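Local atomic coordinates of tryptophan--tRNA ligase (Aeropyrum pernix, PDB entry 3A04), a protein that catalyses the ATP-dependent attachment of L-tryptophan to tRNA(Trp), releasing AMP and diphosphate. Residues V91-Y96 against A242-K247; I127-Y132 against F148-N153. All coordinates share one frame; numbering follows the deposited sequence.

How the contacts relate
From the N terminus, the first of the four segments, 91-96, lies on helix 85-99, which overlaps the 'HIGH' region at its start; residues 127-132 follow on helix 121-139. Contact 2 closes a short loop of 15 residues when strand 147-150 comes back against that helix. Contact 1 closes only much later, when 242-247 arrives as a strand, so its 145-residue loop encloses contact 2 completely. The two centres lie 20 Å apart and the nearest atoms about 6 Å. Each contact ties a helix to the same sheet, contact 2 at strand 147-150, one edge of the sheet within the chain, and the two helices touch each other through V91, I95, M136 and L139.

Contact 1 of 2, residues V91-Y96 against A242-K247; sequences VDQLIY and ASTYHK
With CG beside the backbone N (chi1 -65°) and the chain then extended, Q93 spans the gap to H246, whose ring is brought to meet it by a chi1 of 54° that sets CG between the backbone N and the carbonyl carbon. The amide and imidazole planes stand almost perpendicular, 81° apart, and Q93 NE2 comes to 2.9 Å from H246 ND1. The same nitrogen donates to the backbone O of L89, one helical turn earlier. Q93 OE1 and T244 OG1 are 4.0 Å apart, and two waters bridge them. Both waters donate to Q93 OE1, each at 2.8 Å. Both also hydrogen-bond T244 OG1, water 1 at 2.7 Å. Water 1 accepts a further, weak bond from H246 ND1. The buried carboxamide is thus gripped at both ends, and I52 and P213 pack against its side chain. Cut back to alanine, this position would probably leave the two waters without their shared acceptor and the L89 carbonyl without the side-chain N-H it receives from NE2. The arrangement joins the helix overlapping the 'HIGH' region to strand 242-246 of the central sheet, within the Rossmann-fold catalytic domain of a class I aminoacyl-tRNA synthetase.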
ATOM      1  N   VAL A  91       0.111  27.413  -3.558  1.00 26.57           N
ATOM      2  CA  VAL A  91       0.750  27.806  -2.282  1.00 26.05           C
ATOM      3  C   VAL A  91       0.192  29.109  -1.775  1.00 27.15           C
ATOM      4  O   VAL A  91       0.078  29.333  -0.567  1.00 26.79           O
ATOM      5  CB  VAL A  91       2.319  27.919  -2.448  1.00 28.67           C
ATOM      6  CG1 VAL A  91       3.000  28.359  -1.188  1.00 24.23           C
ATOM      7  CG2 VAL A  91       2.834  26.526  -2.801  1.00 25.70           C
ATOM      8  N   ASP A  92      -0.093  30.029  -2.704  1.00 26.78           N
ATOM      9  CA  ASP A  92      -0.687  31.294  -2.275  1.00 29.10           C
ATOM     10  C   ASP A  92      -2.011  31.042  -1.535  1.00 28.51           C
ATOM     11  O   ASP A  92      -2.293  31.716  -0.571  1.00 26.87           O
ATOM     12  CB  ASP A  92      -0.973  32.154  -3.519  1.00 29.18           C
ATOM     13  CG  ASP A  92       0.325  32.924  -3.997  1.00 35.83           C
ATOM     14  OD1 ASP A  92       1.361  33.093  -3.222  1.00 35.80           O
ATOM     15  OD2 ASP A  92       0.317  33.262  -5.181  1.00 36.04           O
ATOM     16  N   GLN A  93      -2.825  30.104  -2.024  1.00 27.93           N
ATOM     17  CA  GLN A  93      -4.091  29.738  -1.287  1.00 28.58           C
ATOM     18  C   GLN A  93      -3.746  29.084   0.076  1.00 28.87           C
ATOM     19  O   GLN A  93      -4.369  29.358   1.042  1.00 29.19           O
ATOM     20  CB  GLN A  93      -4.886  28.721  -2.129  1.00 30.18           C
ATOM     21  CG  GLN A  93      -5.349  29.353  -3.425  1.00 26.31           C
ATOM     22  CD  GLN A  93      -6.097  28.418  -4.285  1.00 30.79           C
ATOM     23  OE1 GLN A  93      -7.146  27.915  -3.897  1.00 30.67           O
ATOM     24  NE2 GLN A  93      -5.539  28.108  -5.465  1.00 32.76           N
ATOM     25  N   LEU A  94      -2.731  28.223   0.158  1.00 27.51           N
ATOM     26  CA  LEU A  94      -2.285  27.786   1.502  1.00 27.61           C
ATOM     27  C   LEU A  94      -1.851  28.862   2.439  1.00 28.45           C
ATOM     28  O   LEU A  94      -2.182  28.803   3.643  1.00 28.36           O
ATOM     29  CB  LEU A  94      -1.156  26.724   1.450  1.00 26.66           C
ATOM     30  CG  LEU A  94      -1.296  25.613   0.407  1.00 26.70           C
ATOM     31  CD1 LEU A  94       0.009  24.722   0.396  1.00 25.09           C
ATOM     32  CD2 LEU A  94      -2.547  24.763   0.759  1.00 27.21           C
ATOM     33  N   ILE A  95      -1.095  29.855   1.928  1.00 26.74           N
ATOM     34  CA  ILE A  95      -0.592  30.914   2.830  1.00 27.86           C
ATOM     35  C   ILE A  95      -1.746  31.735   3.328  1.00 27.36           C
ATOM     36  O   ILE A  95      -1.833  32.074   4.489  1.00 28.07           O
ATOM     37  CB  ILE A  95       0.432  31.860   2.065  1.00 28.94           C
ATOM     38  CG1 ILE A  95       1.700  31.013   1.787  1.00 29.40           C
ATOM     39  CG2 ILE A  95       0.772  33.115   2.884  1.00 28.48           C
ATOM     40  CD1 ILE A  95       2.767  31.677   0.846  1.00 28.09           C
ATOM     41  N   TYR A  96      -2.657  32.072   2.458  1.00 27.75           N
ATOM     42  CA  TYR A  96      -3.836  32.802   2.953  1.00 29.97           C
ATOM     43  C   TYR A  96      -4.519  32.012   4.118  1.00 30.89           C
ATOM     44  O   TYR A  96      -4.810  32.537   5.199  1.00 30.15           O
ATOM     45  CB  TYR A  96      -4.826  32.996   1.751  1.00 29.76           C
ATOM     46  CG  TYR A  96      -6.211  33.425   2.207  1.00 32.29           C
ATOM     47  CD1 TYR A  96      -6.488  34.781   2.509  1.00 29.53           C
ATOM     48  CD2 TYR A  96      -7.274  32.466   2.312  1.00 31.55           C
ATOM     49  CE1 TYR A  96      -7.794  35.185   2.930  1.00 35.63           C
ATOM     50  CE2 TYR A  96      -8.550  32.867   2.784  1.00 33.03           C
ATOM     51  CZ  TYR A  96      -8.805  34.241   3.067  1.00 37.13           C
ATOM     52  OH  TYR A  96     -10.079  34.652   3.539  1.00 34.96           O
ATOM     53  N   ALA A 242     -13.869  18.669   2.348  1.00 29.99           N
ATOM     54  CA  ALA A 242     -14.322  19.865   1.606  1.00 29.32           C
ATOM     55  C   ALA A 242     -13.290  20.252   0.537  1.00 28.67           C
ATOM     56  O   ALA A 242     -12.193  19.729   0.542  1.00 27.28           O
ATOM     57  CB  ALA A 242     -14.560  21.029   2.587  1.00 26.26           C
ATOM     58  N   SER A 243     -13.683  21.114  -0.400  1.00 27.60           N
ATOM     59  CA  SER A 243     -12.840  21.529  -1.461  1.00 27.32           C
ATOM     60  C   SER A 243     -13.145  22.959  -1.894  1.00 29.68           C
ATOM     61  O   SER A 243     -14.282  23.473  -1.702  1.00 27.59           O
ATOM     62  CB  SER A 243     -12.962  20.557  -2.646  1.00 29.02           C
ATOM     63  OG  SER A 243     -14.320  20.220  -2.933  1.00 28.76           O
ATOM     64  N   THR A 244     -12.148  23.631  -2.469  1.00 30.19           N
ATOM     65  CA  THR A 244     -12.395  24.936  -3.135  1.00 31.05           C
ATOM     66  C   THR A 244     -11.873  24.689  -4.519  1.00 32.29           C
ATOM     67  O   THR A 244     -11.015  23.791  -4.677  1.00 30.06           O
ATOM     68  CB  THR A 244     -11.692  26.142  -2.513  1.00 31.83           C
ATOM     69  OG1 THR A 244     -10.275  25.882  -2.416  1.00 33.00           O
ATOM     70  CG2 THR A 244     -12.210  26.448  -1.060  1.00 33.82           C
ATOM     71  N   TYR A 245     -12.378  25.437  -5.512  1.00 28.79           N
ATOM     72  CA  TYR A 245     -12.115  25.137  -6.935  1.00 30.15           C
ATOM     73  C   TYR A 245     -11.588  26.371  -7.611  1.00 30.95           C
ATOM     74  O   TYR A 245     -12.189  27.443  -7.463  1.00 31.07           O
ATOM     75  CB  TYR A 245     -13.347  24.618  -7.734  1.00 30.18           C
ATOM     76  CG  TYR A 245     -13.781  23.310  -7.218  1.00 30.67           C
ATOM     77  CD1 TYR A 245     -14.674  23.249  -6.149  1.00 29.36           C
ATOM     78  CD2 TYR A 245     -13.275  22.121  -7.759  1.00 28.33           C
ATOM     79  CE1 TYR A 245     -15.073  22.024  -5.584  1.00 28.83           C
ATOM     80  CE2 TYR A 245     -13.688  20.873  -7.203  1.00 31.62           C
ATOM     81  CZ  TYR A 245     -14.604  20.859  -6.155  1.00 28.50           C
ATOM     82  OH  TYR A 245     -14.979  19.668  -5.555  1.00 32.44           O
ATOM     83  N   HIS A 246     -10.423  26.230  -8.255  1.00 30.90           N
ATOM     84  CA  HIS A 246      -9.836  27.386  -8.911  1.00 32.30           C
ATOM     85  C   HIS A 246      -9.801  27.156 -10.430  1.00 33.87           C
ATOM     86  O   HIS A 246      -9.706  26.028 -10.884  1.00 32.94           O
ATOM     87  CB  HIS A 246      -8.446  27.727  -8.320  1.00 32.76           C
ATOM     88  CG  HIS A 246      -7.478  26.573  -8.316  1.00 32.35           C
ATOM     89  ND1 HIS A 246      -6.881  26.115  -7.170  1.00 35.38           N
ATOM     90  CD2 HIS A 246      -7.016  25.789  -9.313  1.00 38.07           C
ATOM     91  CE1 HIS A 246      -6.102  25.089  -7.450  1.00 36.44           C
ATOM     92  NE2 HIS A 246      -6.146  24.878  -8.750  1.00 37.56           N
ATOM     93  N   LYS A 247      -9.874  28.228 -11.228  1.00 36.11           N
ATOM     94  CA  LYS A 247      -9.647  28.093 -12.679  1.00 38.79           C
ATOM     95  C   LYS A 247      -8.164  27.992 -12.886  1.00 39.28           C
ATOM     96  O   LYS A 247      -7.429  28.712 -12.263  1.00 40.70           O
ATOM     97  CB  LYS A 247     -10.126  29.348 -13.416  1.00 40.94           C
ATOM     98  CG  LYS A 247     -11.566  29.762 -12.999  1.00 45.72           C
ATOM     99  CD  LYS A 247     -11.806  31.255 -13.252  1.00 54.81           C
ATOM    100  CE  LYS A 247     -12.561  31.434 -14.555  1.00 58.68           C
ATOM    101  NZ  LYS A 247     -13.115  32.815 -14.535  1.00 63.34           N
TER
HETATM  102  O   HOH W   1      -9.186  26.270  -4.889  1.00 28.84           O
HETATM  103  O   HOH W   2      -8.411  27.924  -1.443  1.00 34.03           O

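Contact 2 of 2, residues I127-Y132 against F148-N153; sequences IAVEEY and FYFQTN
F150 reaches helix 121-139 with CE1 and CZ, where A128 and V129 meet it from different directions. A128 directs its CB toward the strand and approaches obliquely, its methyl lying 3.7 Å from F150 CE1. V129 reaches the ring at its edge, close to the ring plane, with CG2 4.2 Å from F150 CZ. The phenyl group gets there although its CB does not head for the helix: CG sits beside the backbone N (chi1 -68°), and the far end of the ring swings closer. The contact is small, buried and wholly apolar. I108 of the adjacent strand touches both A128 and F150, and V125 adds a further side chain of the same helix against the ring. A128 and V129 themselves lie in a wider pi-type turn, 128-132. I127 O takes both E131 N, at 2.9 Å, and Y132 N, at 3.0 Å, the second being the pi-type bond. Beyond F150 the chain turns, and the backbone oxygens of Q151 and T152 are bound by Q163 and R160 of the second subunit. Strands 103-108 and 147-150 run parallel as neighbours with helix 121-139 between them in sequence and packed on them, the beta-alpha-beta crossover of a Rossmann fold.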
ATOM      1  N   ILE A 127      14.721  17.204  -5.130  1.00 29.43           N
ATOM      2  CA  ILE A 127      13.763  18.124  -5.767  1.00 29.22           C
ATOM      3  C   ILE A 127      12.688  18.521  -4.779  1.00 30.15           C
ATOM      4  O   ILE A 127      12.321  19.697  -4.640  1.00 28.52           O
ATOM      5  CB  ILE A 127      13.185  17.431  -7.042  1.00 31.58           C
ATOM      6  CG1 ILE A 127      14.330  17.194  -8.064  1.00 32.73           C
ATOM      7  CG2 ILE A 127      12.005  18.217  -7.595  1.00 28.12           C
ATOM      8  CD1 ILE A 127      13.827  16.426  -9.250  1.00 39.09           C
ATOM      9  N   ALA A 128      12.179  17.552  -3.996  1.00 28.37           N
ATOM     10  CA  ALA A 128      11.116  17.925  -3.049  1.00 27.08           C
ATOM     11  C   ALA A 128      11.605  18.942  -2.065  1.00 27.27           C
ATOM     12  O   ALA A 128      10.918  19.928  -1.742  1.00 27.65           O
ATOM     13  CB  ALA A 128      10.625  16.602  -2.218  1.00 27.12           C
ATOM     14  N   VAL A 129      12.835  18.765  -1.571  1.00 26.97           N
ATOM     15  CA  VAL A 129      13.252  19.720  -0.533  1.00 28.54           C
ATOM     16  C   VAL A 129      13.714  21.095  -1.145  1.00 27.82           C
ATOM     17  O   VAL A 129      13.319  22.178  -0.693  1.00 28.14           O
ATOM     18  CB  VAL A 129      14.425  19.105   0.278  1.00 29.18           C
ATOM     19  CG1 VAL A 129      15.086  20.120   1.233  1.00 31.13           C
ATOM     20  CG2 VAL A 129      13.903  17.886   1.183  1.00 32.31           C
ATOM     21  N   GLU A 130      14.533  21.026  -2.169  1.00 31.18           N
ATOM     22  CA  GLU A 130      15.246  22.237  -2.686  1.00 32.52           C
ATOM     23  C   GLU A 130      14.479  22.969  -3.754  1.00 33.80           C
ATOM     24  O   GLU A 130      14.707  24.155  -3.965  1.00 33.92           O
ATOM     25  CB  GLU A 130      16.558  21.761  -3.330  1.00 34.63           C
ATOM     26  CG  GLU A 130      17.577  21.499  -2.218  1.00 37.15           C
ATOM     27  CD  GLU A 130      18.960  21.061  -2.694  1.00 43.31           C
ATOM     28  OE1 GLU A 130      19.274  21.043  -3.918  1.00 46.02           O
ATOM     29  OE2 GLU A 130      19.727  20.700  -1.792  1.00 45.70           O
ATOM     30  N   GLU A 131      13.609  22.255  -4.486  1.00 32.01           N
ATOM     31  CA  GLU A 131      12.753  22.878  -5.458  1.00 31.43           C
ATOM     32  C   GLU A 131      11.325  23.134  -4.906  1.00 32.61           C
ATOM     33  O   GLU A 131      10.757  24.183  -5.163  1.00 32.78           O
ATOM     34  CB  GLU A 131      12.691  22.011  -6.670  1.00 32.79           C
ATOM     35  CG  GLU A 131      12.209  22.607  -7.969  1.00 34.26           C
ATOM     36  CD  GLU A 131      12.928  23.949  -8.385  1.00 37.24           C
ATOM     37  OE1 GLU A 131      14.173  24.190  -8.146  1.00 35.75           O
ATOM     38  OE2 GLU A 131      12.172  24.742  -8.984  1.00 33.64           O
ATOM     39  N   TYR A 132      10.734  22.222  -4.159  1.00 29.38           N
ATOM     40  CA  TYR A 132       9.381  22.444  -3.753  1.00 28.04           C
ATOM     41  C   TYR A 132       9.353  23.070  -2.365  1.00 28.40           C
ATOM     42  O   TYR A 132       8.843  24.190  -2.217  1.00 28.37           O
ATOM     43  CB  TYR A 132       8.542  21.137  -3.864  1.00 27.95           C
ATOM     44  CG  TYR A 132       8.243  20.898  -5.342  1.00 25.42           C
ATOM     45  CD1 TYR A 132       9.218  20.391  -6.219  1.00 27.06           C
ATOM     46  CD2 TYR A 132       7.084  21.342  -5.873  1.00 25.42           C
ATOM     47  CE1 TYR A 132       8.955  20.237  -7.586  1.00 29.50           C
ATOM     48  CE2 TYR A 132       6.817  21.175  -7.225  1.00 27.66           C
ATOM     49  CZ  TYR A 132       7.752  20.669  -8.057  1.00 29.96           C
ATOM     50  OH  TYR A 132       7.406  20.509  -9.353  1.00 31.22           O
ATOM     51  N   PHE A 148       5.111  19.305   6.541  1.00 26.49           N
ATOM     52  CA  PHE A 148       5.488  18.695   5.254  1.00 27.64           C
ATOM     53  C   PHE A 148       5.774  17.216   5.537  1.00 27.42           C
ATOM     54  O   PHE A 148       6.376  16.923   6.576  1.00 27.35           O
ATOM     55  CB  PHE A 148       6.809  19.273   4.744  1.00 26.88           C
ATOM     56  CG  PHE A 148       6.748  20.802   4.443  1.00 30.23           C
ATOM     57  CD1 PHE A 148       6.313  21.250   3.201  1.00 29.50           C
ATOM     58  CD2 PHE A 148       7.120  21.737   5.407  1.00 31.18           C
ATOM     59  CE1 PHE A 148       6.255  22.647   2.885  1.00 27.59           C
ATOM     60  CE2 PHE A 148       7.092  23.167   5.095  1.00 32.23           C
ATOM     61  CZ  PHE A 148       6.658  23.579   3.841  1.00 31.39           C
ATOM     62  N   TYR A 149       5.493  16.322   4.551  1.00 25.48           N
ATOM     63  CA  TYR A 149       5.844  14.934   4.721  1.00 25.09           C
ATOM     64  C   TYR A 149       5.975  14.256   3.423  1.00 24.82           C
ATOM     65  O   TYR A 149       5.398  14.743   2.389  1.00 24.53           O
ATOM     66  CB  TYR A 149       4.813  14.219   5.634  1.00 25.28           C
ATOM     67  CG  TYR A 149       3.485  13.967   4.956  1.00 26.99           C
ATOM     68  CD1 TYR A 149       3.275  12.799   4.180  1.00 20.64           C
ATOM     69  CD2 TYR A 149       2.474  14.925   5.067  1.00 24.61           C
ATOM     70  CE1 TYR A 149       1.977  12.560   3.543  1.00 26.48           C
ATOM     71  CE2 TYR A 149       1.179  14.751   4.440  1.00 24.26           C
ATOM     72  CZ  TYR A 149       0.981  13.537   3.692  1.00 23.10           C
ATOM     73  OH  TYR A 149      -0.199  13.325   3.021  1.00 25.66           O
ATOM     74  N   PHE A 150       6.640  13.088   3.456  1.00 24.92           N
ATOM     75  CA  PHE A 150       6.809  12.236   2.276  1.00 25.90           C
ATOM     76  C   PHE A 150       5.832  11.058   2.411  1.00 25.97           C
ATOM     77  O   PHE A 150       5.709  10.517   3.523  1.00 25.81           O
ATOM     78  CB  PHE A 150       8.208  11.617   2.203  1.00 24.73           C
ATOM     79  CG  PHE A 150       9.292  12.614   1.952  1.00 29.17           C
ATOM     80  CD1 PHE A 150       9.633  12.979   0.653  1.00 29.19           C
ATOM     81  CD2 PHE A 150       9.974  13.210   3.015  1.00 32.30           C
ATOM     82  CE1 PHE A 150      10.716  13.943   0.420  1.00 28.32           C
ATOM     83  CE2 PHE A 150      11.041  14.195   2.761  1.00 29.90           C
ATOM     84  CZ  PHE A 150      11.373  14.521   1.510  1.00 28.85           C
ATOM     85  N   GLN A 151       5.152  10.743   1.315  1.00 24.49           N
ATOM     86  CA  GLN A 151       4.260   9.575   1.231  1.00 25.06           C
ATOM     87  C   GLN A 151       5.009   8.306   1.694  1.00 26.25           C
ATOM     88  O   GLN A 151       4.375   7.443   2.278  1.00 26.21           O
ATOM     89  CB  GLN A 151       3.786   9.268  -0.196  1.00 24.75           C
ATOM     90  CG  GLN A 151       2.821  10.348  -0.759  1.00 24.10           C
ATOM     91  CD  GLN A 151       2.456  10.071  -2.213  1.00 24.69           C
ATOM     92  OE1 GLN A 151       3.218   9.508  -2.983  1.00 27.19           O
ATOM     93  NE2 GLN A 151       1.281  10.545  -2.593  1.00 25.27           N
ATOM     94  N   THR A 152       6.314   8.238   1.491  1.00 25.95           N
ATOM     95  CA  THR A 152       7.020   7.009   1.770  1.00 26.64           C
ATOM     96  C   THR A 152       7.581   7.081   3.193  1.00 26.88           C
ATOM     97  O   THR A 152       8.340   6.184   3.599  1.00 28.10           O
ATOM     98  CB  THR A 152       8.194   6.683   0.804  1.00 26.11           C
ATOM     99  OG1 THR A 152       9.176   7.719   0.895  1.00 28.86           O
ATOM    100  CG2 THR A 152       7.733   6.470  -0.682  1.00 27.50           C
ATOM    101  N   ASN A 153       7.257   8.111   3.930  1.00 25.44           N
ATOM    102  CA  ASN A 153       7.820   8.166   5.296  1.00 27.85           C
ATOM    103  C   ASN A 153       6.833   8.691   6.304  1.00 28.41           C
ATOM    104  O   ASN A 153       7.151   9.538   7.151  1.00 31.20           O
ATOM    105  CB  ASN A 153       9.162   8.976   5.328  1.00 27.17           C
ATOM    106  CG  ASN A 153      10.018   8.632   6.543  1.00 30.66           C
ATOM    107  OD1 ASN A 153       9.900   7.530   7.069  1.00 29.08           O
ATOM    108  ND2 ASN A 153      10.855   9.566   7.014  1.00 32.17           N
TER